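Local atomic coordinates of DNA ligase (PDB entry 3QWU), a protein that probably acts as an ATP-dependent nucleic acid ligase, and binds adenosine and calcium in a nucleotidyltransferase-like domain. Residues A[48-56]-A[157-167]; A[81-89]-A[98-108]. One frame throughout, in Å; residues are numbered along the deposited sequence.

Contact 1. Residues A[48-56]-A[157-167]; sequences DFIIWGYPH and FDFMKKNEQGF. With ADN (adenosine), chain C.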
loop_
_atom_site.group_PDB
_atom_site.type_symbol
_atom_site.label_atom_id
_atom_site.label_comp_id
_atom_site.label_asym_id
_atom_site.label_seq_id
_atom_site.Cartn_x
_atom_site.Cartn_y
_atom_site.Cartn_z
ATOM N N ASP A 48 -36.710 -13.434 -16.752
ATOM C CA ASP A 48 -37.947 -12.625 -16.657
ATOM C C ASP A 48 -37.684 -11.170 -16.277
ATOM O O ASP A 48 -38.597 -10.333 -16.396
ATOM C CB ASP A 48 -38.920 -13.208 -15.597
ATOM C CG ASP A 48 -39.485 -14.557 -15.980
ATOM O OD1 ASP A 48 -40.207 -14.649 -16.984
ATOM O OD2 ASP A 48 -39.219 -15.527 -15.252
ATOM N N PHE A 49 -36.480 -10.882 -15.769
ATOM C CA PHE A 49 -36.114 -9.523 -15.390
ATOM C C PHE A 49 -34.634 -9.323 -15.088
ATOM O O PHE A 49 -33.911 -10.287 -14.854
ATOM C CB PHE A 49 -36.908 -9.061 -14.163
ATOM C CG PHE A 49 -36.911 -10.036 -13.045
ATOM C CD1 PHE A 49 -37.974 -10.945 -12.901
ATOM C CD2 PHE A 49 -35.855 -10.056 -12.122
ATOM C CE1 PHE A 49 -37.985 -11.854 -11.858
ATOM C CE2 PHE A 49 -35.845 -10.963 -11.068
ATOM C CZ PHE A 49 -36.902 -11.863 -10.914
ATOM N N ILE A 50 -34.217 -8.054 -15.110
ATOM C CA ILE A 50 -32.898 -7.663 -14.675
ATOM C C ILE A 50 -32.933 -7.000 -13.256
ATOM O O ILE A 50 -33.836 -6.211 -12.920
ATOM C CB ILE A 50 -32.203 -6.748 -15.686
ATOM C CG1 ILE A 50 -32.049 -7.496 -17.017
ATOM C CG2 ILE A 50 -30.831 -6.288 -15.107
ATOM C CD1 ILE A 50 -31.761 -6.598 -18.214
ATOM N N ILE A 51 -31.976 -7.401 -12.427
ATOM C CA ILE A 51 -31.798 -6.789 -11.128
ATOM C C ILE A 51 -30.528 -6.024 -11.312
ATOM O O ILE A 51 -29.452 -6.616 -11.447
ATOM C CB ILE A 51 -31.673 -7.801 -9.972
ATOM C CG1 ILE A 51 -32.808 -8.838 -10.013
ATOM C CG2 ILE A 51 -31.674 -7.042 -8.645
ATOM C CD1 ILE A 51 -34.165 -8.304 -9.527
ATOM N N TRP A 52 -30.654 -4.702 -11.381
ATOM C CA TRP A 52 -29.483 -3.874 -11.607
ATOM C C TRP A 52 -28.633 -3.905 -10.350
ATOM O O TRP A 52 -29.156 -4.067 -9.247
ATOM C CB TRP A 52 -29.854 -2.446 -12.032
ATOM C CG TRP A 52 -30.259 -2.391 -13.480
ATOM C CD1 TRP A 52 -31.506 -2.658 -14.006
ATOM C CD2 TRP A 52 -29.425 -2.074 -14.592
ATOM N NE1 TRP A 52 -31.487 -2.517 -15.371
ATOM C CE2 TRP A 52 -30.220 -2.162 -15.755
ATOM C CE3 TRP A 52 -28.088 -1.715 -14.725
ATOM C CZ2 TRP A 52 -29.707 -1.898 -17.024
ATOM C CZ3 TRP A 52 -27.583 -1.458 -15.983
ATOM C CH2 TRP A 52 -28.380 -1.549 -17.109
ATOM N N GLY A 53 -27.325 -3.852 -10.583
ATOM C CA GLY A 53 -26.308 -3.765 -9.548
ATOM C C GLY A 53 -26.454 -2.489 -8.738
ATOM O O GLY A 53 -26.970 -1.515 -9.240
ATOM N N TYR A 54 -26.041 -2.522 -7.469
ATOM C CA TYR A 54 -26.101 -1.320 -6.625
ATOM C C TYR A 54 -24.944 -0.489 -7.061
ATOM O O TYR A 54 -23.853 -1.014 -7.178
ATOM C CB TYR A 54 -25.999 -1.622 -5.126
ATOM C CG TYR A 54 -26.446 -0.460 -4.304
ATOM C CD1 TYR A 54 -25.534 0.410 -3.738
ATOM C CD2 TYR A 54 -27.763 -0.235 -4.089
ATOM C CE1 TYR A 54 -25.942 1.499 -2.971
ATOM C CE2 TYR A 54 -28.186 0.830 -3.300
ATOM C CZ TYR A 54 -27.268 1.703 -2.775
ATOM O OH TYR A 54 -27.702 2.729 -2.016
ATOM N N PRO A 55 -25.191 0.780 -7.405
ATOM C CA PRO A 55 -24.191 1.648 -8.002
ATOM C C PRO A 55 -23.215 2.231 -6.954
ATOM O O PRO A 55 -23.541 2.295 -5.766
ATOM C CB PRO A 55 -25.043 2.733 -8.666
ATOM C CG PRO A 55 -26.212 2.851 -7.799
ATOM C CD PRO A 55 -26.477 1.470 -7.233
ATOM N N HIS A 56 -22.018 2.600 -7.406
ATOM C CA HIS A 56 -20.931 3.061 -6.543
ATOM C C HIS A 56 -21.298 4.401 -5.915
ATOM O O HIS A 56 -21.736 5.306 -6.616
ATOM C CB HIS A 56 -19.608 3.178 -7.348
ATOM C CG HIS A 56 -19.060 1.852 -7.820
ATOM N ND1 HIS A 56 -18.630 0.862 -6.951
ATOM C CD2 HIS A 56 -18.894 1.345 -9.074
ATOM C CE1 HIS A 56 -18.232 -0.197 -7.642
ATOM N NE2 HIS A 56 -18.379 0.071 -8.931
ATOM N N PHE A 157 -32.163 0.618 3.217
ATOM C CA PHE A 157 -31.726 1.975 2.908
ATOM C C PHE A 157 -32.130 2.420 1.497
ATOM O O PHE A 157 -31.974 3.612 1.134
ATOM C CB PHE A 157 -30.197 2.106 3.084
ATOM C CG PHE A 157 -29.381 1.173 2.231
ATOM C CD1 PHE A 157 -29.265 1.353 0.881
ATOM C CD2 PHE A 157 -28.731 0.088 2.786
ATOM C CE1 PHE A 157 -28.502 0.419 0.119
ATOM C CE2 PHE A 157 -28.005 -0.806 2.011
ATOM C CZ PHE A 157 -27.910 -0.647 0.692
ATOM N N ASP A 158 -32.610 1.498 0.662
ATOM C CA ASP A 158 -33.068 1.908 -0.677
ATOM C C ASP A 158 -34.077 0.904 -1.272
ATOM O O ASP A 158 -34.196 -0.242 -0.798
ATOM C CB ASP A 158 -31.845 2.169 -1.633
ATOM C CG ASP A 158 -31.296 3.651 -1.563
ATOM O OD1 ASP A 158 -32.130 4.612 -1.578
ATOM O OD2 ASP A 158 -30.042 3.848 -1.517
ATOM N N PHE A 159 -34.838 1.369 -2.258
ATOM C CA PHE A 159 -35.567 0.476 -3.143
ATOM C C PHE A 159 -35.162 0.790 -4.562
ATOM O O PHE A 159 -34.974 1.947 -4.931
ATOM C CB PHE A 159 -37.083 0.652 -3.053
ATOM C CG PHE A 159 -37.677 0.282 -1.725
ATOM C CD1 PHE A 159 -37.963 -1.017 -1.429
ATOM C CD2 PHE A 159 -37.993 1.261 -0.791
ATOM C CE1 PHE A 159 -38.521 -1.337 -0.218
ATOM C CE2 PHE A 159 -38.571 0.925 0.444
ATOM C CZ PHE A 159 -38.794 -0.360 0.735
ATOM N N MET A 160 -34.979 -0.263 -5.331
ATOM C CA MET A 160 -34.800 -0.172 -6.733
ATOM C C MET A 160 -35.993 -0.869 -7.300
ATOM O O MET A 160 -36.845 -1.310 -6.540
ATOM C CB MET A 160 -33.489 -0.831 -7.120
ATOM C CG MET A 160 -32.293 0.008 -6.679
ATOM S SD MET A 160 -30.678 -0.692 -7.051
ATOM C CE MET A 160 -30.553 -0.525 -8.851
ATOM N N LYS A 161 -36.053 -0.979 -8.619
ATOM C CA LYS A 161 -37.124 -1.647 -9.310
ATOM C C LYS A 161 -36.547 -2.602 -10.347
ATOM O O LYS A 161 -35.592 -2.285 -11.002
ATOM C CB LYS A 161 -38.008 -0.585 -10.031
ATOM C CG LYS A 161 -39.222 -0.084 -9.217
ATOM C CD LYS A 161 -40.065 1.046 -9.896
ATOM C CE LYS A 161 -41.569 0.938 -9.499
ATOM N NZ LYS A 161 -42.331 2.251 -9.444
ATOM N N LYS A 162 -37.168 -3.748 -10.543
ATOM C CA LYS A 162 -36.752 -4.651 -11.606
ATOM C C LYS A 162 -36.645 -3.928 -12.959
ATOM O O LYS A 162 -37.524 -3.122 -13.326
ATOM C CB LYS A 162 -37.760 -5.821 -11.772
ATOM C CG LYS A 162 -37.538 -7.004 -10.804
ATOM C CD LYS A 162 -38.778 -7.895 -10.722
ATOM C CE LYS A 162 -38.683 -8.924 -9.581
ATOM N NZ LYS A 162 -40.007 -9.535 -9.293
ATOM N N ASN A 163 -35.603 -4.255 -13.704
ATOM C CA ASN A 163 -35.421 -3.709 -15.058
ATOM C C ASN A 163 -35.098 -2.200 -15.103
ATOM O O ASN A 163 -35.257 -1.591 -16.149
ATOM C CB ASN A 163 -36.665 -3.971 -15.931
ATOM C CG ASN A 163 -37.047 -5.430 -15.995
ATOM O OD1 ASN A 163 -36.213 -6.261 -16.295
ATOM N ND2 ASN A 163 -38.321 -5.747 -15.746
ATOM N N GLU A 164 -34.675 -1.596 -13.981
ATOM C CA GLU A 164 -34.496 -0.125 -13.899
ATOM C C GLU A 164 -33.318 0.180 -13.048
ATOM O O GLU A 164 -33.000 -0.595 -12.141
ATOM C CB GLU A 164 -35.677 0.610 -13.243
ATOM C CG GLU A 164 -37.052 0.085 -13.525
ATOM C CD GLU A 164 -37.865 0.999 -14.353
ATOM O OE1 GLU A 164 -37.486 1.217 -15.534
ATOM O OE2 GLU A 164 -38.921 1.447 -13.841
ATOM N N GLN A 165 -32.736 1.351 -13.268
ATOM C CA GLN A 165 -31.449 1.677 -12.674
ATOM C C GLN A 165 -31.508 2.615 -11.495
ATOM O O GLN A 165 -30.590 2.665 -10.715
ATOM C CB GLN A 165 -30.531 2.306 -13.717
ATOM C CG GLN A 165 -29.685 1.304 -14.431
ATOM C CD GLN A 165 -28.542 1.987 -15.077
ATOM O OE1 GLN A 165 -27.529 2.247 -14.426
ATOM N NE2 GLN A 165 -28.699 2.340 -16.348
ATOM N N GLY A 166 -32.565 3.389 -11.364
ATOM C CA GLY A 166 -32.576 4.390 -10.317
ATOM C C GLY A 166 -33.143 3.877 -9.021
ATOM O O GLY A 166 -33.152 2.700 -8.761
ATOM N N PHE A 167 -33.625 4.813 -8.230
ATOM C CA PHE A 167 -34.002 4.607 -6.885
ATOM C C PHE A 167 -35.364 5.253 -6.625
ATOM O O PHE A 167 -35.657 6.315 -7.130
ATOM C CB PHE A 167 -32.962 5.280 -5.988
ATOM C CG PHE A 167 -31.614 4.569 -5.930
ATOM C CD1 PHE A 167 -31.520 3.251 -5.531
ATOM C CD2 PHE A 167 -30.444 5.260 -6.163
ATOM C CE1 PHE A 167 -30.301 2.619 -5.409
ATOM C CE2 PHE A 167 -29.198 4.626 -6.059
ATOM C CZ PHE A 167 -29.143 3.285 -5.681
HETATM O "O5'" ADN C . -21.001 1.871 -1.135
HETATM C "C5'" ADN C . -21.582 2.189 0.130
HETATM C "C4'" ADN C . -22.097 0.915 0.789
HETATM O "O4'" ADN C . -22.521 1.158 2.166
HETATM C "C3'" ADN C . -23.323 0.385 0.059
HETATM O "O3'" ADN C . -23.045 -0.521 -1.006
HETATM C "C2'" ADN C . -24.161 -0.251 1.162
HETATM O "O2'" ADN C . -24.009 -1.661 1.165
HETATM C "C1'" ADN C . -23.658 0.328 2.482
HETATM N N9 ADN C . -24.645 1.162 3.186
HETATM C C8 ADN C . -24.819 1.146 4.528
HETATM N N7 ADN C . -25.782 2.009 4.930
HETATM C C5 ADN C . -26.208 2.616 3.793
HETATM C C6 ADN C . -27.187 3.669 3.504
HETATM N N6 ADN C . -27.880 4.191 4.555
HETATM N N1 ADN C . -27.395 4.025 2.198
HETATM C C2 ADN C . -26.662 3.467 1.193
HETATM N N3 ADN C . -25.712 2.510 1.400
HETATM C C4 ADN C . -25.471 2.055 2.650
HETATM O O HOH W 1 -39.728 -8.245 -15.631
#

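Contact 2. Residues A[81-89]-A[98-108]; sequences VDGYNTRIF and LSRGGFICPFT. With CA (calcium ion), chain D; ADN (adenosine), chain C.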
loop_
_atom_site.group_PDB
_atom_site.type_symbol
_atom_site.label_atom_id
_atom_site.label_comp_id
_atom_site.label_asym_id
_atom_site.label_seq_id
_atom_site.Cartn_x
_atom_site.Cartn_y
_atom_site.Cartn_z
ATOM N N VAL A 81 -24.419 1.889 7.680
ATOM C CA VAL A 81 -24.303 0.754 8.586
ATOM C C VAL A 81 -23.233 -0.165 7.993
ATOM O O VAL A 81 -23.218 -0.469 6.788
ATOM C CB VAL A 81 -25.662 -0.008 8.739
ATOM C CG1 VAL A 81 -25.433 -1.339 9.445
ATOM C CG2 VAL A 81 -26.664 0.815 9.502
ATOM N N ASP A 82 -22.336 -0.590 8.853
ATOM C CA ASP A 82 -21.195 -1.379 8.452
ATOM C C ASP A 82 -21.548 -2.865 8.497
ATOM O O ASP A 82 -21.487 -3.509 9.537
ATOM C CB ASP A 82 -20.011 -1.062 9.344
ATOM C CG ASP A 82 -18.724 -1.737 8.863
ATOM O OD1 ASP A 82 -18.605 -2.121 7.670
ATOM O OD2 ASP A 82 -17.794 -1.866 9.677
ATOM N N GLY A 83 -21.937 -3.388 7.343
ATOM C CA GLY A 83 -22.262 -4.800 7.200
ATOM C C GLY A 83 -21.976 -5.135 5.747
ATOM O O GLY A 83 -20.989 -4.668 5.195
ATOM N N TYR A 84 -22.851 -5.900 5.103
ATOM C CA TYR A 84 -22.740 -6.134 3.679
ATOM C C TYR A 84 -24.051 -5.826 2.960
ATOM O O TYR A 84 -25.126 -5.880 3.496
ATOM C CB TYR A 84 -22.224 -7.545 3.393
ATOM C CG TYR A 84 -23.210 -8.665 3.786
ATOM C CD1 TYR A 84 -24.029 -9.261 2.827
ATOM C CD2 TYR A 84 -23.319 -9.120 5.111
ATOM C CE1 TYR A 84 -24.922 -10.283 3.172
ATOM C CE2 TYR A 84 -24.231 -10.148 5.469
ATOM C CZ TYR A 84 -25.012 -10.725 4.477
ATOM O OH TYR A 84 -25.905 -11.701 4.776
ATOM N N ASN A 85 -23.910 -5.464 1.706
ATOM C CA ASN A 85 -24.979 -5.019 0.865
ATOM C C ASN A 85 -25.796 -6.201 0.373
ATOM O O ASN A 85 -25.249 -7.261 -0.023
ATOM C CB ASN A 85 -24.336 -4.331 -0.328
ATOM C CG ASN A 85 -25.323 -3.801 -1.280
ATOM O OD1 ASN A 85 -25.910 -4.547 -2.075
ATOM N ND2 ASN A 85 -25.466 -2.492 -1.284
ATOM N N THR A 86 -27.115 -6.021 0.382
ATOM C CA THR A 86 -27.971 -7.023 -0.174
ATOM C C THR A 86 -29.095 -6.432 -0.984
ATOM O O THR A 86 -29.586 -5.325 -0.699
ATOM C CB THR A 86 -28.549 -7.945 0.897
ATOM O OG1 THR A 86 -28.873 -9.193 0.257
ATOM C CG2 THR A 86 -29.804 -7.352 1.517
ATOM N N ARG A 87 -29.475 -7.186 -2.008
ATOM C CA ARG A 87 -30.550 -6.809 -2.917
ATOM C C ARG A 87 -31.551 -7.971 -2.913
ATOM O O ARG A 87 -31.176 -9.113 -3.168
ATOM C CB ARG A 87 -29.974 -6.569 -4.299
ATOM C CG ARG A 87 -29.466 -5.115 -4.535
ATOM C CD ARG A 87 -28.745 -5.049 -5.889
ATOM N NE ARG A 87 -27.642 -6.009 -5.854
ATOM C CZ ARG A 87 -27.129 -6.615 -6.913
ATOM N NH1 ARG A 87 -27.576 -6.340 -8.131
ATOM N NH2 ARG A 87 -26.135 -7.479 -6.764
ATOM N N ILE A 88 -32.785 -7.704 -2.522
ATOM C CA ILE A 88 -33.733 -8.756 -2.239
ATOM C C ILE A 88 -34.935 -8.598 -3.163
ATOM O O ILE A 88 -35.470 -7.499 -3.303
ATOM C CB ILE A 88 -34.214 -8.739 -0.741
ATOM C CG1 ILE A 88 -32.999 -8.869 0.238
ATOM C CG2 ILE A 88 -35.221 -9.869 -0.484
ATOM C CD1 ILE A 88 -33.297 -8.470 1.722
ATOM N N PHE A 89 -35.366 -9.710 -3.753
ATOM C CA PHE A 89 -36.488 -9.686 -4.703
ATOM C C PHE A 89 -37.312 -10.962 -4.740
ATOM O O PHE A 89 -36.872 -12.020 -4.291
ATOM C CB PHE A 89 -35.992 -9.413 -6.119
ATOM C CG PHE A 89 -35.084 -10.463 -6.652
ATOM C CD1 PHE A 89 -33.740 -10.413 -6.405
ATOM C CD2 PHE A 89 -35.582 -11.502 -7.410
ATOM C CE1 PHE A 89 -32.919 -11.385 -6.894
ATOM C CE2 PHE A 89 -34.764 -12.458 -7.914
ATOM C CZ PHE A 89 -33.433 -12.407 -7.655
ATOM N N LEU A 98 -29.341 -11.122 -3.172
ATOM C CA LEU A 98 -28.104 -11.033 -3.949
ATOM C C LEU A 98 -27.029 -10.280 -3.170
ATOM O O LEU A 98 -27.324 -9.218 -2.612
ATOM C CB LEU A 98 -28.314 -10.279 -5.262
ATOM C CG LEU A 98 -29.241 -10.846 -6.325
ATOM C CD1 LEU A 98 -29.180 -9.951 -7.551
ATOM C CD2 LEU A 98 -28.914 -12.308 -6.721
ATOM N N SER A 99 -25.808 -10.824 -3.158
ATOM C CA SER A 99 -24.586 -10.110 -2.729
ATOM C C SER A 99 -24.237 -8.969 -3.685
ATOM O O SER A 99 -24.735 -8.892 -4.801
ATOM C CB SER A 99 -23.395 -11.056 -2.736
ATOM O OG SER A 99 -22.982 -11.310 -4.081
ATOM N N ARG A 100 -23.325 -8.117 -3.281
ATOM C CA ARG A 100 -22.995 -6.976 -4.096
ATOM C C ARG A 100 -22.482 -7.463 -5.408
ATOM O O ARG A 100 -22.736 -6.818 -6.448
ATOM C CB ARG A 100 -21.944 -6.100 -3.417
ATOM C CG ARG A 100 -21.624 -4.845 -4.189
ATOM C CD ARG A 100 -22.607 -3.658 -4.048
ATOM N NE ARG A 100 -21.772 -2.458 -3.830
ATOM C CZ ARG A 100 -21.694 -1.366 -4.593
ATOM N NH1 ARG A 100 -22.453 -1.205 -5.649
ATOM N NH2 ARG A 100 -20.849 -0.393 -4.270
ATOM N N GLY A 101 -21.749 -8.592 -5.356
ATOM C CA GLY A 101 -21.155 -9.185 -6.540
ATOM C C GLY A 101 -22.170 -9.796 -7.479
ATOM O O GLY A 101 -21.857 -10.076 -8.630
ATOM N N GLY A 102 -23.385 -10.024 -6.985
ATOM C CA GLY A 102 -24.440 -10.579 -7.804
ATOM C C GLY A 102 -24.628 -12.072 -7.656
ATOM O O GLY A 102 -25.326 -12.672 -8.456
ATOM N N PHE A 103 -24.018 -12.687 -6.644
ATOM C CA PHE A 103 -24.337 -14.065 -6.343
ATOM C C PHE A 103 -25.620 -14.137 -5.508
ATOM O O PHE A 103 -25.943 -13.224 -4.725
ATOM C CB PHE A 103 -23.232 -14.725 -5.555
ATOM C CG PHE A 103 -21.915 -14.787 -6.264
ATOM C CD1 PHE A 103 -21.635 -15.826 -7.145
ATOM C CD2 PHE A 103 -20.931 -13.830 -6.009
ATOM C CE1 PHE A 103 -20.418 -15.920 -7.772
ATOM C CE2 PHE A 103 -19.686 -13.910 -6.656
ATOM C CZ PHE A 103 -19.443 -14.972 -7.539
ATOM N N ILE A 104 -26.340 -15.244 -5.642
ATOM C CA ILE A 104 -27.428 -15.524 -4.714
ATOM C C ILE A 104 -26.776 -16.029 -3.452
ATOM O O ILE A 104 -26.157 -17.086 -3.450
ATOM C CB ILE A 104 -28.447 -16.551 -5.257
ATOM C CG1 ILE A 104 -29.054 -16.026 -6.560
ATOM C CG2 ILE A 104 -29.577 -16.779 -4.246
ATOM C CD1 ILE A 104 -30.050 -16.954 -7.156
ATOM N N CYS A 105 -26.926 -15.237 -2.387
ATOM C CA CYS A 105 -26.283 -15.511 -1.101
ATOM C C CYS A 105 -27.066 -16.580 -0.381
ATOM O O CYS A 105 -28.228 -16.361 -0.028
ATOM C CB CYS A 105 -26.265 -14.277 -0.226
ATOM S SG CYS A 105 -25.455 -14.672 1.363
ATOM N N PRO A 106 -26.449 -17.744 -0.170
ATOM C CA PRO A 106 -27.150 -18.839 0.498
ATOM C C PRO A 106 -27.479 -18.531 1.965
ATOM O O PRO A 106 -28.487 -18.988 2.488
ATOM C CB PRO A 106 -26.162 -20.021 0.392
ATOM C CG PRO A 106 -25.108 -19.607 -0.510
ATOM C CD PRO A 106 -25.098 -18.134 -0.622
ATOM N N PHE A 107 -26.635 -17.745 2.619
ATOM C CA PHE A 107 -26.901 -17.393 3.998
ATOM C C PHE A 107 -28.029 -16.378 4.076
ATOM O O PHE A 107 -29.034 -16.641 4.751
ATOM C CB PHE A 107 -25.645 -16.863 4.684
ATOM C CG PHE A 107 -25.910 -16.150 5.981
ATOM C CD1 PHE A 107 -26.120 -16.851 7.132
ATOM C CD2 PHE A 107 -25.934 -14.775 6.032
ATOM C CE1 PHE A 107 -26.320 -16.215 8.318
ATOM C CE2 PHE A 107 -26.172 -14.125 7.211
ATOM C CZ PHE A 107 -26.347 -14.847 8.365
ATOM N N THR A 108 -27.873 -15.236 3.405
ATOM C CA THR A 108 -28.900 -14.173 3.413
ATOM C C THR A 108 -30.242 -14.701 2.901
ATOM O O THR A 108 -31.271 -14.423 3.496
ATOM C CB THR A 108 -28.493 -12.915 2.566
ATOM O OG1 THR A 108 -27.117 -12.602 2.797
ATOM C CG2 THR A 108 -29.456 -11.676 2.846
HETATM CA CA CA D . -15.532 -0.606 9.528
HETATM O "O5'" ADN C . -21.001 1.871 -1.135
HETATM C "C5'" ADN C . -21.582 2.189 0.130
HETATM C "C4'" ADN C . -22.097 0.915 0.789
HETATM O "O4'" ADN C . -22.521 1.158 2.166
HETATM C "C3'" ADN C . -23.323 0.385 0.059
HETATM O "O3'" ADN C . -23.045 -0.521 -1.006
HETATM C "C2'" ADN C . -24.161 -0.251 1.162
HETATM O "O2'" ADN C . -24.009 -1.661 1.165
HETATM C "C1'" ADN C . -23.658 0.328 2.482
HETATM N N9 ADN C . -24.645 1.162 3.186
HETATM C C8 ADN C . -24.819 1.146 4.528
HETATM N N7 ADN C . -25.782 2.009 4.930
HETATM C C5 ADN C . -26.208 2.616 3.793
HETATM C C6 ADN C . -27.187 3.669 3.504
HETATM N N6 ADN C . -27.880 4.191 4.555
HETATM N N1 ADN C . -27.395 4.025 2.198
HETATM C C2 ADN C . -26.662 3.467 1.193
HETATM N N3 ADN C . -25.712 2.510 1.400
HETATM C C4 ADN C . -25.471 2.055 2.650
HETATM O O HOH W 2 -15.845 -1.807 7.535
HETATM O O HOH W 3 -26.309 -6.675 -3.564
HETATM O O HOH W 4 -22.794 -7.761 -0.435
HETATM O O HOH W 5 -15.447 0.781 7.769
#

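Contact 1. Residues A[48-56]-A[157-167]
Ile50 and Asn163 bring the two backbones to 4.7 Å between CA atoms, where the type II turn from Lys161 to Glu164 docks against the short strand 50-51. Asn163 grips Ile50 twice: its backbone N donates to Ile50 O at 2.8 Å, and its OD1 receives Ile50 N, which arrives well above the side-chain carbonyl plane. Beside this clamp the extended Lys162 chain passes over one face of the Phe49 ring, CE 3.6 Å from its centroid; NZ adds a cation-pi contact and bonds the carbonyls of Pro125 and Lys90. The indole of Trp52 has Gln165 CG over one face and Ile50 CG2 over the other. With an alanine in place of Trp52, Gln165 CG and Ile50 CG2 would probably lose the surface between them. Nearer the adenosine, Tyr54 holds CG anti to its backbone N (chi1 -164°), carrying OH to the anti lone pair of Asp158 OD2 at 2.6 Å. Phe157 presents its edge to the Tyr54 face, an offset edge-to-face pair, and its own face to the adenine. Asp158 OD2 also salt-bridges Lys219 and Arg227, and OD1 Lys173, so the buried charge is probably well balanced, consistent with a tyrosine held firmly in the adenosine pocket wall.

Contact 2. Residues A[81-89]-A[98-108]
Arg87 and Leu98 form an antiparallel hydrogen-bonded pair, Leu98 N giving to Arg87 O at 2.7 Å and Arg87 N to Leu98 O. The same Leu98 O takes a longer bond from Thr86 OG1, whose hydroxyl stands well above the carbonyl plane. Along the Arg87 side chain, CB lies 4.1 Å from Leu98 O. CG and CD carry the chain on to a bend at chi3 (-59°), which brings the head back over Leu98. NE donates to a water at 2.7 Å that in turn gives to Asn85 OD1 and Leu98 O. Leu98 CD1 lies over one face of the guanidinium, nearest CZ. NH1 turns to the carbonyls of Gly42 and Trp52, whereas NH2 reaches Ser99 O at 2.8 Å, nearly in the guanidinium plane; Gly102 N bonds that oxygen from the opposite face, closing the type I turn from Ser99 to Gly102. At Gly102 phi is positive (98°), and a side chain there would press on the carbonyl oxygen of Gly101.

On the far flank, the Tyr84 and Thr108 hydroxyls share a very short 2.5 Å hydrogen bond. Thr108 N is itself bonded to Cys105 SG, the N-cap of helix 106-115, so Tyr84 ties the strand to the first turn of that helix. Asn85 meets Arg100 CD with its amide, and its ND2 donates to adenosine O2' at 3.0 Å and weakly to O3', while the water on its OD1 helps fix the amide's rotation. Asp82 OD2 binds the calcium ion at 2.6 Å, together with Glu143 and Asp239. Lys80, Val81, Asp82 and Gly83 spell the KxDG signature of covalent nucleotidyltransferases, and the strand that follows it, paired and braced in this way, is consistent with one side of the adenylation pocket of such ligases.

Overall arrangement
Contacts 1 and 2 lie 13 Å apart, centre to centre, and both reach the same antiparallel sheet, contact 1 through its border strand 153-161, whereas contact 2 joins strand 84-91 to strand 94-98 at the other border. Along the chain, contact 2 is nested inside the loop closed by contact 1. The two meet directly where Arg87 NH1 comes 3.0 Å from Trp52 O, a probable hydrogen bond that links residues 48-56 to the sheet. They meet again at the ligand, with Phe157 CZ 3.6 Å from Asn85 ND2. Phe157 of contact 1 thus faces the base of the adenosine, while Asn85 of contact 2 holds the ribose, so both contribute to one pocket.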